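Local coordinates for putative MCP-type signal transduction protein (Campylobacter jejuni subsp. jejuni serotype O:2, PDB 4WY9) that probably senses chemical cues in the periplasm through a tandem-PAS domain and relays them as a chemotaxis receptor, with ligand recognition suggested to be indirect, at residues A[48-53]-A[173-178]; A[36-41]-A[168-173]; A[81-86]-A[102-107]. One frame throughout, in Å; residues are numbered along the deposited sequence.

Contact 1: A[48-53]-A[173-178]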
loop_
_atom_site.group_PDB
_atom_site.type_symbol
_atom_site.label_atom_id
_atom_site.label_comp_id
_atom_site.label_asym_id
_atom_site.label_seq_id
_atom_site.Cartn_x
_atom_site.Cartn_y
_atom_site.Cartn_z
ATOM N N MET A 48 13.280 11.945 19.578
ATOM C CA MET A 48 12.701 11.968 20.916
ATOM C C MET A 48 13.197 10.802 21.746
ATOM O O MET A 48 13.597 10.967 22.903
ATOM C CB MET A 48 11.183 11.977 20.852
ATOM C CG MET A 48 10.529 11.772 22.220
ATOM S SD MET A 48 8.751 11.550 22.099
ATOM C CE MET A 48 8.256 13.205 21.750
ATOM N N PHE A 49 13.114 9.586 21.209
ATOM C CA PHE A 49 13.420 8.395 22.004
ATOM C C PHE A 49 14.914 8.254 22.224
ATOM O O PHE A 49 15.361 7.598 23.162
ATOM C CB PHE A 49 12.811 7.129 21.370
ATOM C CG PHE A 49 11.363 6.914 21.682
ATOM C CD1 PHE A 49 10.363 7.671 21.081
ATOM C CD2 PHE A 49 10.966 5.965 22.621
ATOM C CE1 PHE A 49 9.022 7.486 21.397
ATOM C CE2 PHE A 49 9.624 5.782 22.928
ATOM C CZ PHE A 49 8.656 6.528 22.307
ATOM N N ARG A 50 15.725 8.929 21.404
ATOM C CA ARG A 50 17.169 8.981 21.646
ATOM C C ARG A 50 17.539 10.021 22.715
ATOM O O ARG A 50 18.521 9.850 23.431
ATOM C CB ARG A 50 17.937 9.287 20.357
ATOM C CG ARG A 50 18.048 8.124 19.391
ATOM C CD ARG A 50 18.837 8.526 18.134
ATOM N NE ARG A 50 20.063 9.297 18.414
ATOM C CZ ARG A 50 21.218 8.756 18.770
ATOM N NH1 ARG A 50 21.402 7.456 18.709
ATOM N NH2 ARG A 50 22.235 9.547 19.167
ATOM N N SER A 51 16.787 11.123 22.786
ATOM C CA SER A 51 17.148 12.244 23.635
ATOM C C SER A 51 16.412 12.261 24.971
ATOM O O SER A 51 16.753 13.026 25.856
ATOM C CB SER A 51 16.911 13.557 22.914
ATOM O OG SER A 51 15.544 13.741 22.758
ATOM N N THR A 52 15.388 11.419 25.125
ATOM C CA THR A 52 14.511 11.472 26.286
ATOM C C THR A 52 14.597 10.162 27.026
ATOM O O THR A 52 14.374 9.106 26.456
ATOM C CB THR A 52 13.054 11.720 25.859
ATOM O OG1 THR A 52 12.994 12.868 24.977
ATOM C CG2 THR A 52 12.183 11.970 27.060
ATOM N N SER A 53 14.891 10.237 28.320
ATOM C CA SER A 53 14.904 9.054 29.119
ATOM C C SER A 53 13.522 8.433 29.165
ATOM O O SER A 53 12.512 9.134 29.050
ATOM C CB SER A 53 15.400 9.382 30.531
ATOM O OG SER A 53 14.391 10.065 31.257
ATOM N N PHE A 173 13.933 4.176 17.088
ATOM C CA PHE A 173 15.063 3.712 17.891
ATOM C C PHE A 173 15.302 4.554 19.135
ATOM O O PHE A 173 14.966 5.756 19.144
ATOM C CB PHE A 173 16.354 3.739 17.051
ATOM C CG PHE A 173 16.315 2.875 15.810
ATOM C CD1 PHE A 173 15.871 3.399 14.605
ATOM C CD2 PHE A 173 16.762 1.577 15.819
ATOM C CE1 PHE A 173 15.846 2.624 13.457
ATOM C CE2 PHE A 173 16.712 0.791 14.680
ATOM C CZ PHE A 173 16.284 1.318 13.506
ATOM N N ASP A 174 15.930 3.945 20.130
ATOM C CA ASP A 174 16.392 4.693 21.295
ATOM C C ASP A 174 17.914 4.941 21.206
ATOM O O ASP A 174 18.534 4.639 20.211
ATOM C CB ASP A 174 15.995 3.982 22.562
ATOM C CG ASP A 174 16.642 2.616 22.750
ATOM O OD1 ASP A 174 17.609 2.286 22.046
ATOM O OD2 ASP A 174 16.257 1.893 23.706
ATOM N N ARG A 175 18.501 5.500 22.255
ATOM C CA ARG A 175 19.922 5.880 22.245
ATOM C C ARG A 175 20.835 4.647 22.313
ATOM O O ARG A 175 22.040 4.716 21.985
ATOM C CB ARG A 175 20.206 6.865 23.362
ATOM C CG ARG A 175 21.550 7.521 23.274
ATOM C CD ARG A 175 21.661 8.723 24.212
ATOM N NE ARG A 175 21.777 9.963 23.439
ATOM C CZ ARG A 175 22.913 10.385 22.885
ATOM N NH1 ARG A 175 24.018 9.660 23.032
ATOM N NH2 ARG A 175 22.963 11.534 22.207
ATOM N N LYS A 176 20.281 3.488 22.661
ATOM C CA LYS A 176 21.081 2.267 22.657
ATOM C C LYS A 176 20.987 1.596 21.280
ATOM O O LYS A 176 21.404 0.445 21.117
ATOM C CB LYS A 176 20.617 1.318 23.766
ATOM C CG LYS A 176 20.778 1.962 25.164
ATOM C CD LYS A 176 20.391 1.024 26.267
ATOM C CE LYS A 176 21.627 0.432 26.903
ATOM N NZ LYS A 176 22.547 1.345 27.639
ATOM N N ASN A 177 20.453 2.320 20.309
ATOM C CA ASN A 177 20.389 1.862 18.917
ATOM C C ASN A 177 19.509 0.656 18.756
ATOM O O ASN A 177 19.713 -0.141 17.839
ATOM C CB ASN A 177 21.780 1.541 18.347
ATOM C CG ASN A 177 22.793 2.627 18.630
ATOM O OD1 ASN A 177 22.539 3.826 18.407
ATOM N ND2 ASN A 177 23.904 2.246 19.186
ATOM N N GLN A 178 18.522 0.515 19.646
ATOM C CA GLN A 178 17.600 -0.603 19.634
ATOM C C GLN A 178 16.249 -0.167 19.092
ATOM O O GLN A 178 15.808 0.948 19.358
ATOM C CB GLN A 178 17.379 -1.174 21.019
ATOM C CG GLN A 178 18.661 -1.653 21.658
ATOM C CD GLN A 178 18.957 -3.145 21.441
ATOM O OE1 GLN A 178 18.638 -3.707 20.379
ATOM N NE2 GLN A 178 19.587 -3.785 22.414
HETATM O O HOH W 1 17.423 6.107 24.774
HETATM O O HOH W 2 19.942 5.141 17.860
#
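Arg50 and Arg175 carry most of the meeting between the end of helix 8-51 and the turn that joins strands 163-173 and 179-188. Their side chains run nearly perpendicular, and the Arg50 NH2 sits above one face of the Arg175 guanidinium, displaced from the centre of the group, with NH2 of Arg50 and NH2 of Arg175 3.7 Å apart. The two planes are inclined by 47°, so the groups do not stack flat. Nearer the backbone, Arg175 lays its aliphatic chain over the last helical turn: CB lies 3.4 Å from Arg50 O, and NE gives the same oxygen a weak, bent hydrogen bond of 3.3 Å. Arg50 in turn rests its CG 3.6 Å from Asp174 O, then bends at chi3 (45°) and carries its guanidinium edge toward Asn177. A water in the guanidinium plane accepts from Arg50 NH1 and donates to both Asp174 O and Asn177 OD1, while a second water links Phe49 O to Arg175 N. Asp174 shapes the turn itself. Its OD1 accepts from Lys176 N, which closes an Asx turn, and from Gln178 N, the two donors arriving from opposite faces of the carboxylate. Deeper down, Phe49 CB meets Phe173 O at 3.4 Å, and that buried carbonyl has no hydrogen-bonding partner in the model. Phe173 N bonds to Thr46 OG1 of the same helix, but between segments 48-53 and 173-178 the join appears to rest mainly on aliphatic packing and bridging water, not charge pairing.

Contact 2: A[36-41]-A[168-173]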
loop_
_atom_site.group_PDB
_atom_site.type_symbol
_atom_site.label_atom_id
_atom_site.label_comp_id
_atom_site.label_asym_id
_atom_site.label_seq_id
_atom_site.Cartn_x
_atom_site.Cartn_y
_atom_site.Cartn_z
ATOM N N ALA A 36 7.012 9.966 2.536
ATOM C CA ALA A 36 7.660 11.170 3.029
ATOM C C ALA A 36 7.112 11.561 4.407
ATOM O O ALA A 36 7.861 12.003 5.285
ATOM C CB ALA A 36 7.521 12.297 2.043
ATOM N N LEU A 37 5.803 11.410 4.601
ATOM C CA LEU A 37 5.228 11.734 5.902
ATOM C C LEU A 37 5.751 10.736 6.945
ATOM O O LEU A 37 6.080 11.091 8.065
ATOM C CB LEU A 37 3.706 11.758 5.866
ATOM C CG LEU A 37 3.038 12.857 5.067
ATOM C CD1 LEU A 37 1.550 12.800 5.311
ATOM C CD2 LEU A 37 3.591 14.194 5.458
ATOM N N ASN A 38 5.760 9.448 6.601
ATOM C CA ASN A 38 6.198 8.440 7.564
ATOM C C ASN A 38 7.621 8.703 7.969
ATOM O O ASN A 38 7.987 8.531 9.132
ATOM C CB ASN A 38 6.051 7.060 6.948
ATOM C CG ASN A 38 5.845 5.942 7.930
ATOM O OD1 ASN A 38 5.777 6.113 9.097
ATOM N ND2 ASN A 38 5.789 4.776 7.383
ATOM N N LYS A 39 8.472 9.050 7.008
ATOM C CA LYS A 39 9.878 9.348 7.304
ATOM C C LYS A 39 10.009 10.545 8.216
ATOM O O LYS A 39 10.853 10.569 9.109
ATOM C CB LYS A 39 10.690 9.594 6.019
ATOM C CG LYS A 39 11.060 8.343 5.259
ATOM C CD LYS A 39 11.822 8.718 3.985
ATOM C CE LYS A 39 12.455 7.513 3.371
ATOM N NZ LYS A 39 13.601 6.948 4.171
ATOM N N SER A 40 9.162 11.538 8.003
ATOM C CA SER A 40 9.207 12.751 8.836
ATOM C C SER A 40 8.933 12.353 10.284
ATOM O O SER A 40 9.704 12.709 11.198
ATOM C CB SER A 40 8.186 13.787 8.344
ATOM O OG SER A 40 8.189 14.936 9.176
ATOM N N ILE A 41 7.861 11.624 10.517
ATOM C CA ILE A 41 7.444 11.301 11.880
ATOM C C ILE A 41 8.434 10.319 12.512
ATOM O O ILE A 41 8.769 10.432 13.686
ATOM C CB ILE A 41 5.997 10.799 11.971
ATOM C CG1 ILE A 41 5.641 10.437 13.402
ATOM C CG2 ILE A 41 5.767 9.664 11.087
ATOM C CD1 ILE A 41 4.182 10.532 13.698
ATOM N N VAL A 168 2.899 0.554 5.169
ATOM C CA VAL A 168 4.180 1.207 5.037
ATOM C C VAL A 168 4.632 1.499 6.453
ATOM O O VAL A 168 3.841 2.066 7.207
ATOM C CB VAL A 168 4.082 2.489 4.222
ATOM C CG1 VAL A 168 5.387 3.197 4.137
ATOM C CG2 VAL A 168 3.563 2.162 2.768
ATOM N N ALA A 169 5.843 1.115 6.825
ATOM C CA ALA A 169 6.275 1.259 8.217
ATOM C C ALA A 169 7.763 1.452 8.367
ATOM O O ALA A 169 8.562 1.012 7.525
ATOM C CB ALA A 169 5.817 0.035 9.023
ATOM N N ILE A 170 8.146 2.128 9.449
ATOM C CA ILE A 170 9.541 2.459 9.736
ATOM C C ILE A 170 9.810 2.249 11.225
ATOM O O ILE A 170 8.966 2.608 12.066
ATOM C CB ILE A 170 9.855 3.917 9.341
ATOM C CG1 ILE A 170 9.528 4.164 7.867
ATOM C CG2 ILE A 170 11.284 4.301 9.630
ATOM C CD1 ILE A 170 9.728 5.595 7.436
ATOM N N PRO A 171 10.972 1.674 11.586
ATOM C CA PRO A 171 11.359 1.539 13.014
ATOM C C PRO A 171 11.621 2.866 13.680
ATOM O O PRO A 171 12.017 3.830 13.019
ATOM C CB PRO A 171 12.643 0.727 12.956
ATOM C CG PRO A 171 13.199 1.012 11.594
ATOM C CD PRO A 171 11.982 1.093 10.705
ATOM N N ILE A 172 11.390 2.882 14.993
ATOM C CA ILE A 172 11.796 3.923 15.946
ATOM C C ILE A 172 12.914 3.357 16.797
ATOM O O ILE A 172 12.852 2.192 17.182
ATOM C CB ILE A 172 10.602 4.373 16.822
ATOM C CG1 ILE A 172 9.411 4.780 15.950
ATOM C CG2 ILE A 172 11.024 5.520 17.735
ATOM C CD1 ILE A 172 9.729 5.891 14.985
ATOM N N PHE A 173 13.933 4.176 17.088
ATOM C CA PHE A 173 15.063 3.712 17.891
ATOM C C PHE A 173 15.302 4.554 19.135
ATOM O O PHE A 173 14.966 5.756 19.144
ATOM C CB PHE A 173 16.354 3.739 17.051
ATOM C CG PHE A 173 16.315 2.875 15.810
ATOM C CD1 PHE A 173 15.871 3.399 14.605
ATOM C CD2 PHE A 173 16.762 1.577 15.819
ATOM C CE1 PHE A 173 15.846 2.624 13.457
ATOM C CE2 PHE A 173 16.712 0.791 14.680
ATOM C CZ PHE A 173 16.284 1.318 13.506
#
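Two side chains reach for each other here because of how they leave their backbones: Asn38 sets CG opposite its backbone nitrogen (chi1 -153°) and Ile170 holds its CG1-CD1 arm extended toward the helix. The amide of Asn38 is also turned so that OD1 eclipses CA (chi2 1°), and ND2 therefore leads into the strand. There ND2 lies 3.3 Å from Val168 O and 3.6 Å from Val168 CG1, a polar group set among apolar neighbours and backbone. Asn38 and Ile170 lie antiparallel alongside each other, so the amide runs along the isoleucine rather than ending on it: Asn38 ND2 comes to 3.8 Å from Ile170 CG1. The tip of Ile170 continues past the asparagine to the helix surface, where CD1 touches Lys39 N at 3.7 Å. It also meets the aliphatic stem of Lys39, whose CG is 3.8 Å from Ile170 CD1. Thus one methyl group rests against both the helix backbone and the lysine stem. Helix and strand run almost parallel, 14° apart, with local axes 8.6 Å from each other at their closest. Met185 of the adjoining strand 179-188 also packs on Asn38, and Ile41 turns to helix 59-70. Lys39 additionally touches Gln275, in the loop between strands 264-274 and 277-286 of the second sheet. A long N-terminal helix lying against an antiparallel sheet in this way is characteristic of the periplasmic tandem-PAS, or double Cache, sensor, here at its first PDC module.

Contact 3: A[81-86]-A[102-107]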
loop_
_atom_site.group_PDB
_atom_site.type_symbol
_atom_site.label_atom_id
_atom_site.label_comp_id
_atom_site.label_asym_id
_atom_site.label_seq_id
_atom_site.Cartn_x
_atom_site.Cartn_y
_atom_site.Cartn_z
ATOM N N LEU A 81 1.271 3.885 15.855
ATOM C CA LEU A 81 2.510 3.790 16.590
ATOM C C LEU A 81 2.423 2.607 17.516
ATOM O O LEU A 81 1.607 2.590 18.445
ATOM C CB LEU A 81 2.821 5.061 17.375
ATOM C CG LEU A 81 4.117 4.988 18.189
ATOM C CD1 LEU A 81 5.339 4.829 17.316
ATOM C CD2 LEU A 81 4.274 6.221 19.060
ATOM N N TYR A 82 3.267 1.607 17.281
ATOM C CA TYR A 82 3.382 0.424 18.126
ATOM C C TYR A 82 4.649 0.601 18.957
ATOM O O TYR A 82 5.720 0.803 18.401
ATOM C CB TYR A 82 3.431 -0.827 17.251
ATOM C CG TYR A 82 3.789 -2.125 17.936
ATOM C CD1 TYR A 82 3.369 -2.425 19.225
ATOM C CD2 TYR A 82 4.539 -3.077 17.266
ATOM C CE1 TYR A 82 3.712 -3.627 19.827
ATOM C CE2 TYR A 82 4.880 -4.265 17.846
ATOM C CZ TYR A 82 4.482 -4.544 19.129
ATOM O OH TYR A 82 4.828 -5.753 19.688
ATOM N N LEU A 83 4.538 0.568 20.283
ATOM C CA LEU A 83 5.706 0.603 21.151
ATOM C C LEU A 83 5.859 -0.733 21.863
ATOM O O LEU A 83 4.898 -1.218 22.465
ATOM C CB LEU A 83 5.602 1.720 22.174
ATOM C CG LEU A 83 5.554 3.145 21.596
ATOM C CD1 LEU A 83 5.417 4.161 22.700
ATOM C CD2 LEU A 83 6.763 3.466 20.777
ATOM N N ILE A 84 7.046 -1.323 21.812
ATOM C CA ILE A 84 7.266 -2.661 22.343
ATOM C C ILE A 84 7.300 -2.712 23.865
ATOM O O ILE A 84 6.906 -3.743 24.470
ATOM C CB ILE A 84 8.594 -3.271 21.801
ATOM C CG1 ILE A 84 8.716 -3.053 20.303
ATOM C CG2 ILE A 84 8.719 -4.737 22.155
ATOM C CD1 ILE A 84 10.144 -3.306 19.809
ATOM N N ASP A 85 7.764 -1.642 24.513
ATOM C CA ASP A 85 7.894 -1.653 25.966
ATOM C C ASP A 85 7.766 -0.238 26.516
ATOM O O ASP A 85 8.715 0.305 27.056
ATOM C CB ASP A 85 9.170 -2.342 26.410
ATOM C CG ASP A 85 9.244 -2.541 27.920
ATOM O OD1 ASP A 85 8.196 -2.697 28.597
ATOM O OD2 ASP A 85 10.368 -2.597 28.438
ATOM N N PRO A 86 6.584 0.365 26.375
ATOM C CA PRO A 86 6.407 1.739 26.822
ATOM C C PRO A 86 6.340 1.892 28.343
ATOM O O PRO A 86 6.129 0.904 29.028
ATOM C CB PRO A 86 5.078 2.129 26.212
ATOM C CG PRO A 86 4.302 0.859 26.236
ATOM C CD PRO A 86 5.336 -0.216 25.877
ATOM N N GLY A 102 -2.670 -6.858 25.254
ATOM C CA GLY A 102 -1.993 -5.877 26.097
ATOM C C GLY A 102 -0.817 -5.195 25.455
ATOM O O GLY A 102 -0.011 -4.537 26.121
ATOM N N LYS A 103 -0.705 -5.299 24.134
ATOM C CA LYS A 103 0.300 -4.528 23.432
ATOM C C LYS A 103 -0.130 -3.075 23.301
ATOM O O LYS A 103 -1.316 -2.765 23.297
ATOM C CB LYS A 103 0.580 -5.117 22.050
ATOM C CG LYS A 103 1.286 -6.459 22.170
ATOM C CD LYS A 103 1.713 -7.007 20.879
ATOM C CE LYS A 103 2.576 -8.245 21.155
ATOM N NZ LYS A 103 1.760 -9.339 21.649
ATOM N N PHE A 104 0.849 -2.192 23.196
ATOM C CA PHE A 104 0.593 -0.768 23.128
ATOM C C PHE A 104 0.637 -0.279 21.686
ATOM O O PHE A 104 1.692 -0.251 21.050
ATOM C CB PHE A 104 1.588 0.026 23.972
ATOM C CG PHE A 104 1.295 1.499 23.974
ATOM C CD1 PHE A 104 0.338 2.026 24.845
ATOM C CD2 PHE A 104 1.925 2.358 23.089
ATOM C CE1 PHE A 104 0.031 3.354 24.825
ATOM C CE2 PHE A 104 1.632 3.700 23.086
ATOM C CZ PHE A 104 0.687 4.197 23.950
ATOM N N VAL A 105 -0.527 0.105 21.162
ATOM C CA VAL A 105 -0.662 0.587 19.798
ATOM C C VAL A 105 -1.574 1.812 19.803
ATOM O O VAL A 105 -2.726 1.734 20.233
ATOM C CB VAL A 105 -1.210 -0.493 18.829
ATOM C CG1 VAL A 105 -1.405 0.126 17.450
ATOM C CG2 VAL A 105 -0.325 -1.717 18.785
ATOM N N MET A 106 -1.048 2.948 19.367
ATOM C CA MET A 106 -1.841 4.136 19.134
ATOM C C MET A 106 -2.281 4.116 17.688
ATOM O O MET A 106 -1.445 4.314 16.798
ATOM C CB MET A 106 -1.045 5.389 19.425
ATOM C CG MET A 106 -0.472 5.417 20.848
ATOM S SD MET A 106 0.759 6.726 21.139
ATOM C CE MET A 106 -0.282 8.118 21.323
ATOM N N LEU A 107 -3.566 3.864 17.442
ATOM C CA LEU A 107 -4.110 3.710 16.113
ATOM C C LEU A 107 -5.077 4.844 15.831
ATOM O O LEU A 107 -6.003 5.072 16.623
ATOM C CB LEU A 107 -4.818 2.362 15.971
ATOM C CG LEU A 107 -5.494 2.024 14.633
ATOM C CD1 LEU A 107 -4.484 1.985 13.485
ATOM C CD2 LEU A 107 -6.250 0.721 14.737
#
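Phe104 and Leu83 run alongside each other, both projecting from one face of the sheet, with CE2 of Phe104 3.8 Å from Leu83 CD1. Pro86 reaches the same ring obliquely near its root, where Pro86 CG stands 3.6 Å from Phe104 CB, so leucine and proline both pack on the phenylalanine. Leu81 and Met106 are likewise neighbours on this face, CD2 of Leu81 meeting SD of Met106 at 4.1 Å. Tyr82 belongs to the other face. With CG swung opposite the backbone nitrogen (chi1 170°), its ring leans across the neighbouring strand: CD1 of Tyr82 comes edge-on and in plane to Phe104 O, 3.3 Å away, and touches Val105 CG2 obliquely. Further out, the Tyr82 hydroxyl lies 3.6 Å from Lys103 CD, over the aliphatic part of the lysine. Between the two sets of side chains the strands run antiparallel at 170°. Leu81 and Met106 form a hydrogen-bonded pair with reciprocal bonds, 2.8 Å for Met106 N to Leu81 O, and Leu83 N donates to Phe104 O. Helix 59-70 packs on the Leu81-Met106 face, and helices 126-129 and 132-140 on the Tyr82 face. Much of the backbone polarity is thus met by strand pairing, with Val105 bonded to Phe97 outside it; the Leu81-Met106 face offers its helix chiefly apolar groups, whereas the Tyr82 face is mixed.

Overall arrangement
The three contacts form a triangle, their centres 15 to 16 Å apart, within the first PDC module. Contacts 1 and 2 share helix 8-51 and Phe173: the helix runs alongside strand 163-173 in contact 2 and ends beside the turn after it in contact 1. Along the chain their segments alternate, and contact 3 is nested inside the loops both close. Contacts 2 and 3 both reach the same antiparallel sheet, strand 179-188 standing between their strands. Packing of Phe49 on Ile172 and Leu83, and of Ile172 on Leu81, links the three contacts through apolar side chains, so the N-terminal helix is built into the sensor module.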